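Local coordinates for protein esterase (uncultured bacterium pCosCE1, PDB 7ATL) that hydrolyses carboxylic esters and also transfers acyl groups promiscuously, as a family VIII carboxylesterase related to the beta-lactamases, at residues 73-78 against 82-87; 147-152 against 178-183; 189-194 against 259-264; 279-284 against 295-300; 320-323 against 329-332. All coordinates share one frame; numbering follows the deposited sequence.

Interaction 1 (73-78 against 82-87); sequences LAAMRM and QKLGLD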
# COMPACT_ATOMS: atom_id res chain seq x y z
N LEU A 73 -10.09 2.09 2.73
CA LEU A 73 -11.44 2.03 2.11
C LEU A 73 -12.44 1.39 3.08
O LEU A 73 -13.54 1.90 3.17
CB LEU A 73 -11.47 1.26 0.78
CG LEU A 73 -12.88 1.15 0.19
CD1 LEU A 73 -13.52 2.52 0.10
CD2 LEU A 73 -12.88 0.50 -1.17
N ALA A 74 -12.09 0.28 3.73
CA ALA A 74 -13.00 -0.41 4.66
C ALA A 74 -13.44 0.58 5.76
O ALA A 74 -14.65 0.68 6.01
CB ALA A 74 -12.34 -1.64 5.23
N ALA A 75 -12.49 1.30 6.35
CA ALA A 75 -12.70 2.32 7.40
C ALA A 75 -13.59 3.46 6.89
O ALA A 75 -14.50 3.88 7.63
CB ALA A 75 -11.37 2.89 7.83
N MET A 76 -13.29 4.00 5.70
CA MET A 76 -14.03 5.16 5.17
C MET A 76 -15.49 4.77 4.93
O MET A 76 -16.41 5.60 5.15
CB MET A 76 -13.42 5.68 3.88
CG MET A 76 -12.10 6.38 4.08
SD MET A 76 -12.02 7.56 5.44
CE MET A 76 -13.35 8.67 4.97
N ARG A 77 -15.73 3.53 4.53
CA ARG A 77 -17.11 3.02 4.38
C ARG A 77 -17.78 2.97 5.75
O ARG A 77 -18.96 3.35 5.85
CB ARG A 77 -17.14 1.68 3.65
CG ARG A 77 -16.80 1.81 2.18
CD ARG A 77 -17.21 0.56 1.44
NE ARG A 77 -18.65 0.60 1.26
CZ ARG A 77 -19.49 -0.37 1.59
NH1 ARG A 77 -19.06 -1.51 2.10
NH2 ARG A 77 -20.78 -0.17 1.39
N MET A 78 -17.07 2.51 6.78
CA MET A 78 -17.65 2.33 8.13
C MET A 78 -17.98 3.73 8.65
O MET A 78 -18.99 3.91 9.34
CB MET A 78 -16.69 1.62 9.08
CG MET A 78 -16.82 0.12 9.04
SD MET A 78 -15.48 -0.66 9.95
CE MET A 78 -15.91 -2.39 9.79
N GLN A 82 -21.42 5.85 9.75
CA GLN A 82 -21.39 6.33 11.16
C GLN A 82 -21.42 5.12 12.11
O GLN A 82 -22.17 5.16 13.08
CB GLN A 82 -22.57 7.27 11.38
CG GLN A 82 -22.75 8.28 10.25
CD GLN A 82 -23.58 9.47 10.71
OE1 GLN A 82 -24.82 9.42 10.69
NE2 GLN A 82 -22.88 10.52 11.14
N LYS A 83 -20.65 4.07 11.80
CA LYS A 83 -20.27 2.98 12.75
C LYS A 83 -18.91 3.33 13.39
O LYS A 83 -18.61 2.81 14.49
CB LYS A 83 -20.25 1.64 12.01
CG LYS A 83 -21.61 1.12 11.55
CD LYS A 83 -21.62 -0.41 11.34
CE LYS A 83 -22.82 -0.96 10.59
NZ LYS A 83 -24.08 -0.60 11.28
N LEU A 84 -18.15 4.24 12.76
CA LEU A 84 -16.82 4.73 13.18
C LEU A 84 -16.75 6.25 12.95
O LEU A 84 -17.38 6.73 12.00
CB LEU A 84 -15.79 3.98 12.33
CG LEU A 84 -14.32 4.21 12.67
CD1 LEU A 84 -14.05 3.86 14.11
CD2 LEU A 84 -13.44 3.35 11.78
N GLY A 85 -16.00 6.99 13.77
CA GLY A 85 -15.81 8.45 13.60
C GLY A 85 -14.37 8.84 13.29
O GLY A 85 -13.44 8.29 13.93
N LEU A 86 -14.16 9.80 12.40
CA LEU A 86 -12.80 10.34 12.11
C LEU A 86 -12.12 10.81 13.40
O LEU A 86 -10.86 10.78 13.43
CB LEU A 86 -12.91 11.48 11.10
CG LEU A 86 -12.99 11.03 9.65
CD1 LEU A 86 -13.22 12.22 8.72
CD2 LEU A 86 -11.73 10.25 9.25
N ASP A 87 -12.90 11.24 14.41
CA ASP A 87 -12.40 11.86 15.66
C ASP A 87 -12.63 10.90 16.84
O ASP A 87 -12.53 11.33 17.97
CB ASP A 87 -13.05 13.23 15.87
CG ASP A 87 -12.54 14.30 14.92
OD1 ASP A 87 -11.31 14.53 14.88
OD2 ASP A 87 -13.36 14.88 14.20
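The main chain turns sharply after helix 67-80, so that K83 N comes back to M78 O at 3.0 Å with an N-H...O angle of 159°, five residues on in a Schellman motif whose positive-phi residue is Q82. Q82 N is nearly as close to the same oxygen but poorly aimed, so of the two it is K83 N that bonds this carbonyl, the longer-range bond of the motif. K83 itself contributes little more than its CB, 3.7 Å from M78 O; its aliphatic chain then leads away from the helix, as suits a lysine at an exposed turn.

The apolar part of the contact is made by L84, whose CB lies 4.1 Å from M78 CB. With CG anti to the backbone N (chi1 -174°), L84 is swung back along the helix, and its CD2 branch comes to 4.5 Å from A75 CB, where a small alanine leaves room for the leucine. M78 runs out extended from its CB toward V193 and W197 of helix 190-199, so only the base of this long, flexible side chain meets L84. On its other contacts L84 reaches I111 and W93.

The contact is therefore hydrophobic below a single backbone bond: a carbonyl near the C-terminal end of the helix is satisfied by K83 N, while L84 turns inward to fold the following chain onto the helix.

Interaction 2 (147-152 against 178-183); sequences LTLEQN and LGAVLE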
# COMPACT_ATOMS: atom_id res chain seq x y z
N LEU A 147 2.83 -14.52 16.38
CA LEU A 147 1.88 -13.59 17.03
C LEU A 147 0.53 -13.61 16.32
O LEU A 147 0.50 -13.83 15.09
CB LEU A 147 2.47 -12.18 17.00
CG LEU A 147 3.89 -12.08 17.55
CD1 LEU A 147 4.39 -10.67 17.41
CD2 LEU A 147 3.97 -12.54 19.00
N THR A 148 -0.51 -13.35 17.11
CA THR A 148 -1.79 -12.76 16.65
C THR A 148 -1.57 -11.26 16.46
O THR A 148 -0.55 -10.70 17.02
CB THR A 148 -2.93 -13.04 17.64
OG1 THR A 148 -2.69 -12.35 18.88
CG2 THR A 148 -3.12 -14.52 17.89
N LEU A 149 -2.46 -10.62 15.70
CA LEU A 149 -2.49 -9.15 15.51
C LEU A 149 -2.53 -8.49 16.89
O LEU A 149 -1.76 -7.58 17.15
CB LEU A 149 -3.74 -8.79 14.70
CG LEU A 149 -3.96 -7.30 14.44
CD1 LEU A 149 -2.73 -6.68 13.81
CD2 LEU A 149 -5.17 -7.10 13.54
N GLU A 150 -3.46 -8.94 17.74
CA GLU A 150 -3.65 -8.35 19.08
C GLU A 150 -2.32 -8.41 19.84
O GLU A 150 -1.98 -7.39 20.47
CB GLU A 150 -4.76 -9.07 19.85
CG GLU A 150 -5.00 -8.42 21.19
CD GLU A 150 -6.22 -8.87 21.97
OE1 GLU A 150 -6.09 -8.99 23.20
OE2 GLU A 150 -7.30 -9.05 21.34
N GLN A 151 -1.62 -9.55 19.79
CA GLN A 151 -0.36 -9.77 20.54
C GLN A 151 0.68 -8.78 19.99
O GLN A 151 1.35 -8.13 20.81
CB GLN A 151 0.12 -11.22 20.46
CG GLN A 151 -0.63 -12.19 21.36
CD GLN A 151 -0.39 -13.61 20.92
OE1 GLN A 151 0.25 -13.91 19.92
NE2 GLN A 151 -0.93 -14.55 21.67
N ASN A 152 0.71 -8.57 18.68
CA ASN A 152 1.66 -7.62 18.05
C ASN A 152 1.34 -6.17 18.44
O ASN A 152 2.29 -5.39 18.67
CB ASN A 152 1.71 -7.75 16.54
CG ASN A 152 2.92 -7.05 15.97
OD1 ASN A 152 4.01 -7.16 16.55
ND2 ASN A 152 2.74 -6.31 14.88
N LEU A 178 -5.43 0.28 12.62
CA LEU A 178 -6.77 0.57 12.05
C LEU A 178 -7.51 -0.75 11.84
O LEU A 178 -8.70 -0.84 12.22
CB LEU A 178 -6.61 1.35 10.75
CG LEU A 178 -7.91 1.80 10.08
CD1 LEU A 178 -8.76 2.69 10.99
CD2 LEU A 178 -7.60 2.51 8.78
N GLY A 179 -6.83 -1.75 11.30
CA GLY A 179 -7.38 -3.10 11.07
C GLY A 179 -8.02 -3.67 12.32
O GLY A 179 -9.16 -4.13 12.25
N ALA A 180 -7.30 -3.60 13.44
CA ALA A 180 -7.81 -4.08 14.74
C ALA A 180 -8.99 -3.21 15.18
O ALA A 180 -10.00 -3.76 15.65
CB ALA A 180 -6.69 -4.10 15.76
N VAL A 181 -8.93 -1.90 15.00
CA VAL A 181 -10.11 -1.06 15.30
C VAL A 181 -11.30 -1.58 14.48
O VAL A 181 -12.38 -1.78 15.06
CB VAL A 181 -9.87 0.43 15.02
CG1 VAL A 181 -11.19 1.20 15.04
CG2 VAL A 181 -8.87 1.03 15.98
N LEU A 182 -11.12 -1.78 13.19
CA LEU A 182 -12.22 -2.22 12.29
C LEU A 182 -12.84 -3.54 12.80
O LEU A 182 -14.08 -3.68 12.72
CB LEU A 182 -11.63 -2.37 10.88
CG LEU A 182 -11.85 -1.20 9.94
CD1 LEU A 182 -11.64 0.14 10.62
CD2 LEU A 182 -10.99 -1.33 8.72
N GLU A 183 -12.03 -4.47 13.31
CA GLU A 183 -12.51 -5.74 13.94
C GLU A 183 -13.49 -5.41 15.08
O GLU A 183 -14.56 -6.03 15.16
CB GLU A 183 -11.37 -6.58 14.52
CG GLU A 183 -10.46 -7.18 13.47
CD GLU A 183 -9.36 -8.08 14.02
OE1 GLU A 183 -8.90 -7.82 15.18
OE2 GLU A 183 -8.96 -9.04 13.28
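L149 points its side chain straight from the first turn of helix 149-157 at the flank of helix 174-186, and one methyl, CD2, does the touching. CD2 lies 4.0 Å from A180 CB and 4.1 Å from A180 N, so it meets the alanine at its base as well as at its methyl. The leucine's CG is placed anti to the backbone N (chi1 178°), which extends the branch outward from its own helix. Alanine fits opposite it because a short side chain lets the methyl approach the helix backbone, and G179 beside it adds no bulk.

E183 comes in one turn further along. Its chain is extended beyond CG, and OE1 stands 4.1 Å from L149 CD2, a plain van der Waals approach. The polar work is done by the other oxygen, OE2, which accepts from L190 N at the start of helix 190-199.

The start of helix 149-157 is itself closed by a capping box. T148 is the N-cap residue: its OG1 accepts from Q151 N at 3.1 Å, while Q151 OE1 accepts in return from T148 N at 3.0 Å, the amide donor standing well above the plane of that carbonyl. Threonine and glutamine thus satisfy each other's backbone N-H groups at the helix start and hold the first turn from which L149 projects. Both helices belong to the helical part of the beta-lactamase-like fold, and the far side of helix 174-186 packs L178 and L182 onto helix 67-80. E150, near E183 but not touching its carboxylate, forms a salt bridge with R154.

Interaction 3 (189-194 against 259-264); sequences PLPQVF and AYPSGG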
# COMPACT_ATOMS: atom_id res chain seq x y z
N PRO A 189 -13.15 -10.84 12.71
CA PRO A 189 -11.74 -10.67 12.36
C PRO A 189 -11.56 -9.92 11.04
O PRO A 189 -12.45 -9.95 10.23
CB PRO A 189 -11.23 -12.12 12.24
CG PRO A 189 -12.19 -12.93 13.09
CD PRO A 189 -13.53 -12.27 12.80
N LEU A 190 -10.38 -9.32 10.85
CA LEU A 190 -10.11 -8.37 9.75
C LEU A 190 -10.34 -9.01 8.38
O LEU A 190 -10.83 -8.33 7.48
CB LEU A 190 -8.69 -7.81 9.91
CG LEU A 190 -8.30 -6.73 8.89
CD1 LEU A 190 -9.26 -5.56 8.97
CD2 LEU A 190 -6.86 -6.24 9.08
N PRO A 191 -10.00 -10.30 8.11
CA PRO A 191 -10.24 -10.88 6.79
C PRO A 191 -11.73 -10.88 6.43
O PRO A 191 -12.07 -10.58 5.27
CB PRO A 191 -9.66 -12.31 6.87
CG PRO A 191 -8.66 -12.24 7.99
CD PRO A 191 -9.25 -11.23 8.97
N GLN A 192 -12.58 -11.17 7.42
CA GLN A 192 -14.05 -11.17 7.23
C GLN A 192 -14.52 -9.72 7.05
O GLN A 192 -15.35 -9.46 6.17
CB GLN A 192 -14.78 -11.90 8.37
CG GLN A 192 -14.73 -13.41 8.28
CD GLN A 192 -13.37 -14.06 8.51
OE1 GLN A 192 -12.98 -14.96 7.78
NE2 GLN A 192 -12.63 -13.63 9.53
N VAL A 193 -13.96 -8.78 7.82
CA VAL A 193 -14.26 -7.33 7.65
C VAL A 193 -13.98 -6.92 6.20
O VAL A 193 -14.85 -6.35 5.54
CB VAL A 193 -13.46 -6.45 8.62
CG1 VAL A 193 -13.67 -5.00 8.29
CG2 VAL A 193 -13.83 -6.73 10.07
N PHE A 194 -12.78 -7.21 5.70
CA PHE A 194 -12.39 -6.85 4.32
C PHE A 194 -13.36 -7.49 3.32
O PHE A 194 -13.71 -6.85 2.30
CB PHE A 194 -10.97 -7.31 4.00
CG PHE A 194 -10.57 -7.05 2.57
CD1 PHE A 194 -10.32 -5.75 2.14
CD2 PHE A 194 -10.49 -8.09 1.65
CE1 PHE A 194 -9.95 -5.51 0.83
CE2 PHE A 194 -10.13 -7.85 0.33
CZ PHE A 194 -9.86 -6.55 -0.08
N ALA A 259 -1.03 -16.78 9.58
CA ALA A 259 -0.29 -15.51 9.73
C ALA A 259 -1.28 -14.39 10.05
O ALA A 259 -2.33 -14.31 9.38
CB ALA A 259 0.50 -15.23 8.47
N TYR A 260 -0.98 -13.55 11.05
CA TYR A 260 -1.92 -12.48 11.48
C TYR A 260 -2.15 -11.52 10.31
O TYR A 260 -1.25 -11.23 9.50
CB TYR A 260 -1.48 -11.77 12.77
CG TYR A 260 -0.34 -10.79 12.64
CD1 TYR A 260 -0.57 -9.50 12.22
CD2 TYR A 260 0.96 -11.15 12.93
CE1 TYR A 260 0.47 -8.59 12.09
CE2 TYR A 260 2.01 -10.26 12.79
CZ TYR A 260 1.76 -8.97 12.38
OH TYR A 260 2.77 -8.04 12.23
N PRO A 261 -3.42 -11.08 10.14
CA PRO A 261 -3.78 -10.14 9.09
C PRO A 261 -3.17 -8.76 9.33
O PRO A 261 -3.57 -8.12 10.25
CB PRO A 261 -5.31 -10.08 9.18
CG PRO A 261 -5.62 -10.46 10.61
CD PRO A 261 -4.58 -11.51 10.93
N SER A 262 -2.15 -8.40 8.54
CA SER A 262 -1.51 -7.06 8.56
C SER A 262 -2.26 -6.16 7.59
O SER A 262 -2.10 -6.33 6.38
CB SER A 262 -0.03 -7.12 8.22
OG SER A 262 0.47 -5.81 7.94
N GLY A 263 -3.06 -5.24 8.11
CA GLY A 263 -3.74 -4.20 7.31
C GLY A 263 -2.79 -3.30 6.53
O GLY A 263 -3.17 -2.86 5.44
N GLY A 264 -1.59 -3.06 7.07
CA GLY A 264 -0.56 -2.24 6.41
C GLY A 264 0.24 -2.97 5.34
O GLY A 264 0.79 -2.27 4.48
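L190 sets its CB against the CB-CG edge of the P261 ring, 4.1 Å from P261 CG, and sends its CD2 branch on past the ring to the backbone beyond. The torsion that sets CG anti to the backbone N (chi1 -176°) carries that methyl to 4.0 Å from P261 O and equally 4.0 Å from G263 N. Glycine at 263, lacking a side chain, lets the leucine come this close to the main chain. The ring of P191 comes in beside L190, and the two prolines cross obliquely, P191 CD lying 4.1 Å from P261 CG. No hydrogen bond joins the segments.

Proline suits position 191 because the first turn of a helix needs no donor there, and the rigid, puckered ring offers CH2 groups, CD and CG, to P261. The turn is completed by V193 N giving to P189 O at 3.1 Å.

Beyond G263, G264 O accepts from K68 NZ, the lysine of an apparent SxxK motif, so the loop probably borders the active site. The contact brings the start of helix 190-199 onto the loop between strands 246-249 and 268-269, with V193 leaning on A186 of helix 174-186 and Y260 on L149 of helix 149-157.

Interaction 4 (279-284 against 295-300); sequences ETLRTG and ALMRQA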
# COMPACT_ATOMS: atom_id res chain seq x y z
N GLU A 279 -10.19 3.16 -9.03
CA GLU A 279 -11.36 3.81 -9.69
C GLU A 279 -12.36 4.25 -8.61
O GLU A 279 -12.77 5.43 -8.62
CB GLU A 279 -12.01 2.88 -10.71
CG GLU A 279 -11.45 3.06 -12.11
CD GLU A 279 -11.71 4.44 -12.66
OE1 GLU A 279 -12.91 4.74 -12.91
OE2 GLU A 279 -10.73 5.23 -12.79
N THR A 280 -12.70 3.36 -7.68
CA THR A 280 -13.61 3.64 -6.54
C THR A 280 -13.13 4.86 -5.73
O THR A 280 -13.96 5.73 -5.40
CB THR A 280 -13.73 2.40 -5.65
OG1 THR A 280 -14.16 1.32 -6.47
CG2 THR A 280 -14.70 2.60 -4.50
N LEU A 281 -11.84 4.93 -5.42
CA LEU A 281 -11.24 6.06 -4.70
C LEU A 281 -11.32 7.32 -5.56
O LEU A 281 -11.46 8.39 -4.98
CB LEU A 281 -9.78 5.72 -4.34
CG LEU A 281 -9.60 4.58 -3.33
CD1 LEU A 281 -8.18 4.59 -2.78
CD2 LEU A 281 -10.60 4.65 -2.17
N ARG A 282 -11.23 7.20 -6.88
CA ARG A 282 -11.18 8.39 -7.77
C ARG A 282 -12.54 9.11 -7.83
O ARG A 282 -12.53 10.35 -7.91
CB ARG A 282 -10.73 8.00 -9.18
CG ARG A 282 -10.68 9.18 -10.15
CD ARG A 282 -10.11 8.81 -11.51
NE ARG A 282 -11.06 8.01 -12.27
CZ ARG A 282 -12.11 8.48 -12.94
NH1 ARG A 282 -12.39 9.78 -12.97
NH2 ARG A 282 -12.89 7.61 -13.57
N THR A 283 -13.68 8.39 -7.85
CA THR A 283 -15.02 8.95 -8.19
C THR A 283 -16.10 8.58 -7.15
O THR A 283 -17.16 9.22 -7.18
CB THR A 283 -15.50 8.44 -9.56
OG1 THR A 283 -15.78 7.05 -9.39
CG2 THR A 283 -14.51 8.65 -10.68
N GLY A 284 -15.88 7.59 -6.29
CA GLY A 284 -16.95 6.89 -5.57
C GLY A 284 -17.65 5.89 -6.47
O GLY A 284 -17.25 5.80 -7.64
N ALA A 295 -13.60 12.67 -2.37
CA ALA A 295 -12.96 14.02 -2.39
C ALA A 295 -12.24 14.28 -1.06
O ALA A 295 -11.16 14.88 -1.11
CB ALA A 295 -13.98 15.11 -2.65
N LEU A 296 -12.87 13.88 0.05
CA LEU A 296 -12.29 13.98 1.42
C LEU A 296 -10.97 13.20 1.47
O LEU A 296 -9.98 13.75 2.02
CB LEU A 296 -13.30 13.43 2.43
CG LEU A 296 -12.82 13.35 3.88
CD1 LEU A 296 -12.43 14.73 4.39
CD2 LEU A 296 -13.89 12.73 4.78
N MET A 297 -10.94 12.00 0.89
CA MET A 297 -9.77 11.09 1.00
C MET A 297 -8.55 11.70 0.30
O MET A 297 -7.42 11.34 0.69
CB MET A 297 -10.12 9.69 0.46
CG MET A 297 -11.16 9.01 1.32
SD MET A 297 -11.74 7.44 0.67
CE MET A 297 -10.21 6.52 0.80
N ARG A 298 -8.73 12.63 -0.66
CA ARG A 298 -7.62 13.22 -1.46
C ARG A 298 -7.40 14.69 -1.09
O ARG A 298 -6.60 15.39 -1.75
CB ARG A 298 -7.89 13.04 -2.96
CG ARG A 298 -9.16 13.70 -3.49
CD ARG A 298 -9.07 14.05 -4.97
NE ARG A 298 -10.39 14.25 -5.56
CZ ARG A 298 -11.21 13.27 -5.91
NH1 ARG A 298 -10.87 12.00 -5.75
NH2 ARG A 298 -12.39 13.57 -6.42
N GLN A 299 -8.03 15.17 -0.03
CA GLN A 299 -7.57 16.43 0.60
C GLN A 299 -6.17 16.22 1.19
O GLN A 299 -5.84 15.08 1.61
CB GLN A 299 -8.55 16.89 1.68
CG GLN A 299 -9.83 17.46 1.11
CD GLN A 299 -10.82 17.69 2.22
OE1 GLN A 299 -12.03 17.64 2.01
NE2 GLN A 299 -10.30 17.92 3.43
N ALA A 300 -5.39 17.29 1.25
CA ALA A 300 -4.07 17.33 1.92
C ALA A 300 -4.25 17.47 3.45
O ALA A 300 -3.84 18.51 3.99
CB ALA A 300 -3.26 18.46 1.35
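The guanidinium of R298 turns an edge to R282 O and has A295 CA over the centre of one face, 3.9 Å above the plane. NH1 gives a hydrogen bond to R282 O at 3.2 Å, bent (142°) and coming from above the carbonyl plane, while L281 O lies further along the same edge. The stronger partner of R298 NH1 is Y349 OH, on strand 345-350 of the antiparallel sheet that the helices of this beta-lactamase-like fold pack against. Arginine suits the place because a cationic donor at the C-terminal end of helix 271-283 can bond a last-turn carbonyl, R282 O, and probably also faces the negative end of the helix dipole.

The R282 guanidinium has T283 CG2 over the centre of one face and the E279 carboxylate at its edge. It grips E279 side-on, NE to OE2 at 2.8 Å and NH2 to OE1 at 2.9 Å, a salt bridge within one helical turn that holds the group flat; E279 OE2 also accepts from S356 OG.

Below the arginines the contact is apolar: L281 and M297 cross at about a right angle. The methionine bends at its last torsion (chi3 66°), which brings the thioether methyl round onto the leucine, and M297 CE ends 3.5 Å from L281 CD2, with the sulfur SD 4.1 Å from that same methyl.

Interaction 5 (320-323 against 329-332); sequences AVLE and ATPQ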
# COMPACT_ATOMS: atom_id res chain seq x y z
N ALA A 320 -0.64 9.48 -0.87
CA ALA A 320 -0.05 10.83 -0.95
C ALA A 320 -0.88 11.68 -1.92
O ALA A 320 -1.39 11.13 -2.94
CB ALA A 320 1.40 10.76 -1.40
N VAL A 321 -1.01 12.97 -1.60
CA VAL A 321 -1.81 13.96 -2.36
C VAL A 321 -0.82 14.93 -2.99
O VAL A 321 -0.02 15.48 -2.24
CB VAL A 321 -2.79 14.70 -1.45
CG1 VAL A 321 -3.42 15.91 -2.16
CG2 VAL A 321 -3.84 13.75 -0.90
N LEU A 322 -0.91 15.12 -4.30
CA LEU A 322 -0.08 16.09 -5.04
C LEU A 322 -0.70 17.47 -4.83
O LEU A 322 -1.86 17.66 -5.22
CB LEU A 322 -0.07 15.69 -6.51
CG LEU A 322 0.83 16.53 -7.41
CD1 LEU A 322 2.25 16.51 -6.88
CD2 LEU A 322 0.79 16.02 -8.84
N GLU A 323 0.02 18.38 -4.18
CA GLU A 323 -0.41 19.80 -4.01
C GLU A 323 0.26 20.68 -5.09
O GLU A 323 -0.37 21.64 -5.50
CB GLU A 323 -0.07 20.30 -2.61
CG GLU A 323 -0.89 19.69 -1.48
CD GLU A 323 -1.35 20.70 -0.44
OE1 GLU A 323 -2.40 21.29 -0.67
OE2 GLU A 323 -0.65 20.91 0.59
N ALA A 329 7.72 17.91 -10.39
CA ALA A 329 8.26 17.69 -11.75
C ALA A 329 7.65 16.39 -12.27
O ALA A 329 8.40 15.48 -12.58
CB ALA A 329 9.76 17.63 -11.71
N THR A 330 6.31 16.35 -12.26
CA THR A 330 5.45 15.23 -12.72
C THR A 330 4.45 15.81 -13.72
O THR A 330 3.94 16.91 -13.50
CB THR A 330 4.73 14.58 -11.53
OG1 THR A 330 3.89 13.49 -11.97
CG2 THR A 330 3.87 15.56 -10.76
N PRO A 331 4.08 15.06 -14.79
CA PRO A 331 2.94 15.43 -15.63
C PRO A 331 1.60 15.14 -14.95
O PRO A 331 0.58 15.48 -15.51
CB PRO A 331 3.12 14.53 -16.87
CG PRO A 331 3.76 13.28 -16.31
CD PRO A 331 4.68 13.78 -15.21
N GLN A 332 1.61 14.51 -13.77
CA GLN A 332 0.36 14.29 -12.97
C GLN A 332 -0.17 15.67 -12.55
O GLN A 332 0.62 16.59 -12.43
CB GLN A 332 0.61 13.43 -11.74
CG GLN A 332 1.14 12.05 -12.05
CD GLN A 332 1.81 11.38 -10.87
OE1 GLN A 332 2.71 11.92 -10.23
NE2 GLN A 332 1.36 10.17 -10.59
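A leucine methyl set against a carbonyl oxygen marks this contact: L322 CD2 lies 3.6 Å from Q332 O, and no hydrogen bond joins the segments. The same methyl meets T330 CG2 tip to tip at 3.7 Å and comes to 3.9 Å from Q332 CB, so a single branch of the leucine is wedged between the two residues. CG is set anti to the backbone N (chi1 -176°), which drives the chain out from strand 320-322 toward the loop.

Threonine is well chosen at 330 because its two branches divide the work. CG2 faces the leucine, while OG1, anti to the backbone N (chi1 180°), accepts from Q332 N at 3.1 Å and donates to Q332 OE1 at 2.6 Å. The far end of the glutamine is held too, NE2 giving to Q338 OE1 on the neighbouring strand, and T330 also packs on R377 of helix 372-381.

The loop begins at A329, whose positive phi closes helix 325-328 in a Schellman motif. What follows is an ST turn, placed in the connection between the adjacent antiparallel strands 320-322 and 337-341 of the beta-lactamase-like sheet.

Overall arrangement
Interactions 1 to 3 lie among the helices and their loops, interaction 4 joins them to the sheet through Y349, and interaction 5 closes a sheet connection. Helix 67-80 ties several together: M78 SD packs 3.7 Å from L182 CG of interaction 2, M78 CE 3.7 Å from V193 CG1 of interaction 3, and M76 CG 3.6 Å from M297 SD of interaction 4. Interactions 2 and 3 are the closest pair, with centres about 8 Å apart. Interaction 4 reaches interaction 5 where R298 O meets V321 CG1, whereas interactions 2 and 5 lie about 33 Å apart, centre to centre. Interaction 3 borders the probable SxxK site, since G264 O bonds K68 NZ of helix 67-80.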